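Local coordinates for extracellular solute-binding protein, family 7 (Colwellia psychrerythraea, PDB 4PET) that binds pyruvate together with a calcium ion in its cleft, and probably hands a small organic acid to a TRAP transporter in the periplasm, at residues G100-T105 and D138-M143; T110-M115 and P176-E181; I193-L198 and L210-P215. One frame throughout, in Å; residues are numbered along the deposited sequence.

Contact 1 of 3, residues G100-T105 and D138-M143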
# COMPACT_ATOMS: atom_id res chain seq x y z
N GLY A 100 -20.60 -8.25 -17.92
CA GLY A 100 -21.79 -8.47 -18.72
C GLY A 100 -22.73 -7.30 -18.81
O GLY A 100 -23.47 -7.19 -19.79
N LYS A 101 -22.72 -6.43 -17.80
CA LYS A 101 -23.63 -5.30 -17.76
C LYS A 101 -23.01 -4.11 -18.44
O LYS A 101 -23.71 -3.29 -19.00
CB LYS A 101 -23.95 -4.95 -16.31
CG LYS A 101 -24.74 -6.07 -15.60
CD LYS A 101 -25.12 -5.71 -14.18
CE LYS A 101 -25.86 -6.87 -13.49
NZ LYS A 101 -27.22 -7.10 -14.06
N ASN A 102 -21.69 -4.03 -18.38
CA ASN A 102 -20.95 -2.89 -18.91
C ASN A 102 -19.49 -3.25 -18.86
O ASN A 102 -18.91 -3.38 -17.77
CB ASN A 102 -21.22 -1.64 -18.07
CG ASN A 102 -20.48 -0.41 -18.60
OD1 ASN A 102 -19.42 -0.53 -19.20
ND2 ASN A 102 -21.05 0.78 -18.39
N PHE A 103 -18.88 -3.49 -20.02
CA PHE A 103 -17.50 -3.98 -20.03
C PHE A 103 -16.53 -3.02 -19.37
O PHE A 103 -15.44 -3.44 -18.93
CB PHE A 103 -17.00 -4.35 -21.44
CG PHE A 103 -17.43 -3.41 -22.51
CD1 PHE A 103 -16.97 -2.10 -22.56
CD2 PHE A 103 -18.30 -3.85 -23.52
CE1 PHE A 103 -17.38 -1.23 -23.57
CE2 PHE A 103 -18.71 -2.99 -24.53
CZ PHE A 103 -18.26 -1.68 -24.56
N ASN A 104 -16.90 -1.75 -19.24
CA ASN A 104 -15.98 -0.78 -18.62
C ASN A 104 -15.79 -1.00 -17.12
O ASN A 104 -14.80 -0.54 -16.54
CB ASN A 104 -16.38 0.66 -18.95
CG ASN A 104 -16.09 1.00 -20.40
OD1 ASN A 104 -15.07 0.57 -20.94
ND2 ASN A 104 -17.00 1.72 -21.05
N THR A 105 -16.70 -1.75 -16.51
CA THR A 105 -16.54 -2.12 -15.10
C THR A 105 -15.32 -3.02 -14.84
O THR A 105 -14.87 -3.10 -13.70
CB THR A 105 -17.79 -2.80 -14.53
OG1 THR A 105 -18.08 -4.01 -15.26
CG2 THR A 105 -18.97 -1.84 -14.57
N ASP A 138 -21.93 6.41 -12.16
CA ASP A 138 -22.98 7.42 -11.92
C ASP A 138 -24.22 7.15 -12.73
O ASP A 138 -25.32 7.49 -12.31
CB ASP A 138 -22.54 8.85 -12.27
CG ASP A 138 -21.87 9.58 -11.09
OD1 ASP A 138 -21.85 9.03 -9.96
OD2 ASP A 138 -21.36 10.72 -11.30
N GLN A 139 -24.02 6.62 -13.92
CA GLN A 139 -25.15 6.34 -14.80
C GLN A 139 -26.13 5.37 -14.15
O GLN A 139 -27.30 5.34 -14.51
CB GLN A 139 -24.66 5.80 -16.14
CG GLN A 139 -24.06 4.44 -16.06
CD GLN A 139 -23.51 3.98 -17.38
OE1 GLN A 139 -24.27 3.61 -18.29
NE2 GLN A 139 -22.18 4.00 -17.52
N TYR A 140 -25.67 4.59 -13.17
CA TYR A 140 -26.53 3.61 -12.50
C TYR A 140 -27.07 4.09 -11.16
O TYR A 140 -27.82 3.37 -10.49
CB TYR A 140 -25.78 2.29 -12.30
CG TYR A 140 -25.23 1.77 -13.59
CD1 TYR A 140 -26.09 1.32 -14.59
CD2 TYR A 140 -23.88 1.71 -13.81
CE1 TYR A 140 -25.61 0.85 -15.78
CE2 TYR A 140 -23.39 1.26 -15.00
CZ TYR A 140 -24.26 0.83 -15.99
OH TYR A 140 -23.74 0.37 -17.16
N GLY A 141 -26.70 5.31 -10.77
CA GLY A 141 -27.03 5.80 -9.45
C GLY A 141 -26.29 4.99 -8.38
O GLY A 141 -26.76 4.83 -7.24
N ILE A 142 -25.12 4.49 -8.76
CA ILE A 142 -24.23 3.77 -7.85
C ILE A 142 -22.90 4.54 -7.66
O ILE A 142 -22.32 5.06 -8.62
CB ILE A 142 -23.90 2.40 -8.41
CG1 ILE A 142 -25.12 1.46 -8.35
CG2 ILE A 142 -22.74 1.75 -7.62
CD1 ILE A 142 -24.92 0.21 -9.16
N MSE A 143 -22.45 4.61 -6.42
CA MSE A 143 -21.13 5.15 -6.09
C MSE A 143 -20.26 3.94 -5.81
O MSE A 143 -20.67 3.02 -5.08
CB MSE A 143 -21.19 6.07 -4.86
CG MSE A 143 -22.22 7.18 -4.90
SE MSE A 143 -22.54 7.89 -3.09
CE MSE A 143 -21.06 9.12 -2.94
O HOH W 1 -25.43 -0.69 -18.95

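Contact 2 of 3, residues T110-M115 and P176-E181. With PYR (pyruvic acid), chain D.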
# COMPACT_ATOMS: atom_id res chain seq x y z
N THR A 110 -8.69 -4.81 -11.87
CA THR A 110 -7.28 -4.96 -12.26
C THR A 110 -7.28 -5.30 -13.75
O THR A 110 -8.35 -5.54 -14.32
CB THR A 110 -6.57 -6.07 -11.44
OG1 THR A 110 -5.15 -6.05 -11.69
CG2 THR A 110 -7.13 -7.43 -11.80
N VAL A 111 -6.11 -5.29 -14.38
CA VAL A 111 -5.96 -5.81 -15.75
C VAL A 111 -4.68 -6.62 -15.90
O VAL A 111 -3.66 -6.34 -15.25
CB VAL A 111 -5.98 -4.70 -16.84
CG1 VAL A 111 -7.19 -3.80 -16.65
CG2 VAL A 111 -4.73 -3.87 -16.78
N PRO A 112 -4.73 -7.67 -16.74
CA PRO A 112 -3.56 -8.51 -17.02
C PRO A 112 -2.39 -7.64 -17.43
O PRO A 112 -2.55 -6.69 -18.19
CB PRO A 112 -4.05 -9.41 -18.17
CG PRO A 112 -5.53 -9.52 -17.93
CD PRO A 112 -5.94 -8.16 -17.43
N PHE A 113 -1.21 -7.93 -16.90
CA PHE A 113 -0.01 -7.15 -17.18
C PHE A 113 -0.10 -5.68 -16.74
O PHE A 113 0.75 -4.85 -17.10
CB PHE A 113 0.38 -7.30 -18.66
CG PHE A 113 0.37 -8.73 -19.11
CD1 PHE A 113 1.36 -9.61 -18.69
CD2 PHE A 113 -0.63 -9.22 -19.90
CE1 PHE A 113 1.33 -10.93 -19.07
CE2 PHE A 113 -0.66 -10.56 -20.28
CZ PHE A 113 0.33 -11.40 -19.87
N GLY A 114 -1.05 -5.37 -15.88
CA GLY A 114 -1.22 -4.01 -15.38
C GLY A 114 -0.45 -3.67 -14.11
O GLY A 114 0.68 -4.14 -13.88
N MSE A 115 -1.06 -2.82 -13.29
CA MSE A 115 -0.35 -2.24 -12.15
C MSE A 115 -0.41 -3.13 -10.94
O MSE A 115 -1.38 -3.87 -10.75
CB MSE A 115 -0.94 -0.88 -11.80
CG MSE A 115 -0.39 0.19 -12.69
SE MSE A 115 -1.19 1.93 -12.38
CE MSE A 115 -2.85 1.64 -13.28
N PRO A 176 -12.26 -14.60 -13.84
CA PRO A 176 -13.07 -13.42 -14.17
C PRO A 176 -12.34 -12.35 -14.98
O PRO A 176 -11.15 -12.48 -15.36
CB PRO A 176 -13.42 -12.87 -12.79
CG PRO A 176 -12.15 -13.18 -11.95
CD PRO A 176 -11.57 -14.44 -12.54
N GLY A 177 -13.08 -11.27 -15.25
CA GLY A 177 -12.50 -10.06 -15.76
C GLY A 177 -11.88 -10.21 -17.12
O GLY A 177 -12.23 -11.11 -17.93
N PHE A 178 -10.94 -9.32 -17.37
CA PHE A 178 -10.37 -9.21 -18.68
C PHE A 178 -9.52 -10.43 -19.05
O PHE A 178 -9.45 -10.80 -20.23
CB PHE A 178 -9.54 -7.93 -18.79
CG PHE A 178 -9.29 -7.52 -20.22
CD1 PHE A 178 -10.32 -7.03 -21.00
CD2 PHE A 178 -8.05 -7.67 -20.79
CE1 PHE A 178 -10.10 -6.67 -22.32
CE2 PHE A 178 -7.83 -7.31 -22.09
CZ PHE A 178 -8.84 -6.83 -22.87
N ALA A 179 -8.89 -11.06 -18.06
CA ALA A 179 -8.11 -12.29 -18.35
C ALA A 179 -9.02 -13.38 -18.95
O ALA A 179 -8.61 -14.17 -19.80
CB ALA A 179 -7.39 -12.79 -17.10
N GLY A 180 -10.27 -13.43 -18.51
CA GLY A 180 -11.22 -14.39 -19.05
C GLY A 180 -11.42 -14.18 -20.53
O GLY A 180 -11.45 -15.12 -21.32
N GLU A 181 -11.53 -12.92 -20.92
CA GLU A 181 -11.68 -12.56 -22.32
C GLU A 181 -10.42 -12.92 -23.12
O GLU A 181 -10.49 -13.35 -24.27
CB GLU A 181 -11.96 -11.05 -22.48
CG GLU A 181 -13.12 -10.56 -21.65
CD GLU A 181 -14.43 -11.13 -22.11
OE1 GLU A 181 -14.81 -10.84 -23.26
OE2 GLU A 181 -15.05 -11.89 -21.33
C PYR D . -11.86 -13.16 -7.96
O PYR D . -11.26 -13.95 -8.82
OXT PYR D . -13.16 -13.18 -7.97
CA PYR D . -11.12 -12.40 -7.03
O3 PYR D . -9.83 -12.22 -7.17
CB PYR D . -11.78 -11.80 -5.82
O HOH W 2 -9.70 -7.91 -15.40

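Contact 3 of 3, residues I193-L198 and L210-P215. With CA (calcium ion), chain E; PYR (pyruvic acid), chain D.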
# COMPACT_ATOMS: atom_id res chain seq x y z
N ILE A 193 -17.99 -18.70 -12.01
CA ILE A 193 -18.52 -19.41 -10.87
C ILE A 193 -18.05 -18.68 -9.58
O ILE A 193 -16.86 -18.36 -9.44
CB ILE A 193 -18.02 -20.89 -10.92
CG1 ILE A 193 -18.57 -21.59 -12.16
CG2 ILE A 193 -18.40 -21.65 -9.68
CD1 ILE A 193 -18.18 -23.09 -12.22
N PRO A 194 -18.99 -18.43 -8.64
CA PRO A 194 -18.77 -17.84 -7.30
C PRO A 194 -17.97 -18.72 -6.34
O PRO A 194 -17.99 -19.95 -6.45
CB PRO A 194 -20.20 -17.69 -6.73
CG PRO A 194 -21.12 -17.94 -7.84
CD PRO A 194 -20.41 -18.77 -8.84
N SER A 195 -17.35 -18.09 -5.34
CA SER A 195 -16.43 -18.75 -4.43
C SER A 195 -16.97 -20.02 -3.76
O SER A 195 -16.27 -21.03 -3.68
CB SER A 195 -15.90 -17.75 -3.37
OG SER A 195 -16.92 -16.91 -2.86
N GLY A 196 -18.22 -19.98 -3.29
CA GLY A 196 -18.82 -21.12 -2.61
C GLY A 196 -19.02 -22.34 -3.50
O GLY A 196 -19.18 -23.45 -3.01
N GLU A 197 -18.98 -22.16 -4.81
CA GLU A 197 -19.24 -23.26 -5.74
C GLU A 197 -17.98 -23.75 -6.48
O GLU A 197 -18.04 -24.67 -7.29
CB GLU A 197 -20.31 -22.80 -6.75
CG GLU A 197 -21.67 -22.54 -6.10
CD GLU A 197 -22.73 -22.02 -7.08
OE1 GLU A 197 -22.74 -22.46 -8.25
OE2 GLU A 197 -23.54 -21.17 -6.66
N LEU A 198 -16.83 -23.15 -6.18
CA LEU A 198 -15.63 -23.42 -6.95
C LEU A 198 -15.13 -24.86 -6.76
O LEU A 198 -14.80 -25.53 -7.72
CB LEU A 198 -14.51 -22.45 -6.58
CG LEU A 198 -14.70 -20.99 -6.98
CD1 LEU A 198 -13.42 -20.22 -6.69
CD2 LEU A 198 -15.10 -20.87 -8.44
N LEU A 210 -9.00 -23.38 -12.17
CA LEU A 210 -9.59 -22.16 -11.66
C LEU A 210 -8.50 -21.31 -11.08
O LEU A 210 -7.41 -21.81 -10.75
CB LEU A 210 -10.65 -22.46 -10.59
CG LEU A 210 -10.22 -23.15 -9.28
CD1 LEU A 210 -9.61 -22.18 -8.27
CD2 LEU A 210 -11.44 -23.83 -8.70
N GLU A 211 -8.80 -20.04 -10.93
CA GLU A 211 -7.98 -19.20 -10.09
C GLU A 211 -8.91 -18.54 -9.09
O GLU A 211 -10.12 -18.38 -9.34
CB GLU A 211 -7.15 -18.22 -10.93
CG GLU A 211 -7.90 -17.12 -11.63
CD GLU A 211 -8.25 -15.98 -10.67
OE1 GLU A 211 -9.43 -15.62 -10.58
OE2 GLU A 211 -7.34 -15.47 -9.99
N TRP A 212 -8.37 -18.22 -7.92
CA TRP A 212 -9.14 -17.47 -6.95
C TRP A 212 -8.33 -16.24 -6.52
O TRP A 212 -8.51 -15.19 -7.14
CB TRP A 212 -9.62 -18.35 -5.79
CG TRP A 212 -10.28 -17.59 -4.72
CD1 TRP A 212 -9.85 -17.46 -3.42
CD2 TRP A 212 -11.45 -16.79 -4.83
NE1 TRP A 212 -10.69 -16.64 -2.73
CE2 TRP A 212 -11.68 -16.20 -3.57
CE3 TRP A 212 -12.34 -16.52 -5.88
CZ2 TRP A 212 -12.77 -15.38 -3.32
CZ3 TRP A 212 -13.41 -15.69 -5.64
CH2 TRP A 212 -13.62 -15.12 -4.37
N VAL A 213 -7.43 -16.38 -5.54
CA VAL A 213 -6.61 -15.25 -5.12
C VAL A 213 -5.12 -15.58 -5.00
O VAL A 213 -4.27 -14.98 -5.67
CB VAL A 213 -7.11 -14.67 -3.78
CG1 VAL A 213 -6.12 -13.60 -3.27
CG2 VAL A 213 -8.52 -14.07 -3.96
N GLY A 214 -4.82 -16.54 -4.14
CA GLY A 214 -3.44 -16.80 -3.78
C GLY A 214 -3.39 -17.47 -2.42
O GLY A 214 -4.41 -17.92 -1.89
N PRO A 215 -2.18 -17.53 -1.85
CA PRO A 215 -1.97 -18.24 -0.58
C PRO A 215 -2.78 -17.67 0.56
O PRO A 215 -3.06 -18.37 1.54
CB PRO A 215 -0.47 -18.03 -0.32
CG PRO A 215 0.13 -17.74 -1.60
CD PRO A 215 -0.93 -17.07 -2.46
CA CA E . -8.83 -13.82 -9.04
C PYR D . -11.86 -13.16 -7.96
O PYR D . -11.26 -13.95 -8.82
OXT PYR D . -13.16 -13.18 -7.97
CA PYR D . -11.12 -12.40 -7.03
O3 PYR D . -9.83 -12.22 -7.17
CB PYR D . -11.78 -11.80 -5.82

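Contact 1 of 3, residues G100-T105 and D138-M143
K101 touches Y140 through its backbone: the carbonyl O of K101 lies 4.1 Å from Y140 OH, too long for a direct bond, and a water fills the gap. That water donates to K101 O and sits 2.7 Å from Y140 OH, in the plane of the phenol ring at its edge. The amine of K101 leads off the other way, to a salt bridge with D81. N102 carries the contact. Its CG stands anti to the backbone N (chi1 -179°), which carries the amide across to the second segment, where N102 ND2 donates to Y140 OH at 3.0 Å. The bond is fairly straight, 161° at the hydrogen, and the hydroxyl lies almost in the amide plane, while amide and ring are turned 74° apart. N102 ND2 also comes within 3.5 Å of Q139 NE2 without a bond; the Q139 nitrogen donates instead to the carbonyl of V136. The CG of Q139 covers the centre of one face of the Y140 ring, and F80 meets that ring edge-to-face.

The other end of the N102 amide turns back on its own chain. N102 OD1 accepts from the backbone N of N104 at 2.8 Å, an Asx turn that fixes which end of the amide faces the tyrosine. N104 then points its own amide to D322 and T325 near the start of helix 323-353. At T105 the hydroxyl OG1 and the backbone N both bond to N102 O, so this carbonyl is gripped twice. Little surface is buried, and the joint between this loop and the turn leading into strand 142-149 is chiefly polar: it depends on one asparagine-phenol bond and a water bridge rather than on apolar burial.

Contact 2 of 3, residues T110-M115 and P176-E181
The N-terminal part of helix 177-185, beside the pyruvate pocket, packs through F178 and A179 against a type II beta turn running from V111 to G114. P112 occupies the second position of that turn and lays one edge of its ring on the helix. Its CD meets F178 CB at 3.9 Å and lies at the edge of the phenyl ring, near the ring plane; its CG reaches A179 CB at 3.9 Å and, closer still, the backbone N of A179 at 3.7 Å. F178 CG is anti to the backbone N (chi1 -161°), which turns CD2 toward the proline; the ring also meets F318 edge-to-face. The turn is closed by G114 N bonding to V111 O, and F113 at its third position has positive phi. Replacing P112 with alanine removes CG and CD, and would probably open a gap beside F178 and A179 and leave the turn less rigid. A water joins the backbones, donating to T110 O and accepting from F178 N at 2.7 Å. At the start of the helix segment, P176 CG packs 3.3 Å from the carboxylate O of pyruvate. The ring of F113 also meets F354 of the second subunit edge-to-face.

Contact 3 of 3, residues I193-L198 and L210-P215
Two irregular segments approach with S195 and L198 opposite W212 and L210, the CA atoms 7.8 Å apart in both pairs, and no hydrogen bond crosses between them. The W212 indole is the centre of the packing. S195 lays its CB over one face as a CH-pi contact, 4.0 Å from the centroid of the six-membered ring and 26° off its normal. Pyruvate and V213 CG2 lie over the opposite face. L198 crosses W212 at about a right angle and brings CD1 obliquely to CE3 at 3.9 Å, while its CB meets L210 CD2. With CG anti to the backbone N (chi1 174°), the tryptophan swings its ring between the loop of S195 and the ligand. Its backbone carbonyl serves the metal: W212 O binds calcium at 2.4 Å. The folded side chain of E211 grips the same ion with both carboxylate oxygens, OE2 at 2.4 Å. Pyruvate chelates the calcium through a carboxylate oxygen and its keto O3, with Q153 and E236 completing the shell. R174 bonds to the carbonyls of I193 and E211 as well as to pyruvate. The arrangement is a calcium-bridged 2-oxo acid site, set in the cleft of a TRAP solute-binding protein.

From the N terminus, the chain leaves strand 90-93 and reaches 100-105, whose partner 138-143 lies beyond helices 117-126 and 129-137; contact 1 closes this largely helical loop. Contact 2 opens inside it at 110-115 and closes outside it at 176-181, so the two cross. It ties the loop before helix 117-126 to helix 177-185, which follows strand 172-174 of the six-stranded sheet, whereas contact 1 ends at the edge strand 142-149 of the five-stranded sheet. Contact 3 follows in series, closing a short loop around helix 198-204. Contacts 2 and 3 meet at P176 and E211 and both touch pyruvate; contact 1 stands apart, its centre about 24 Å from that of contact 3.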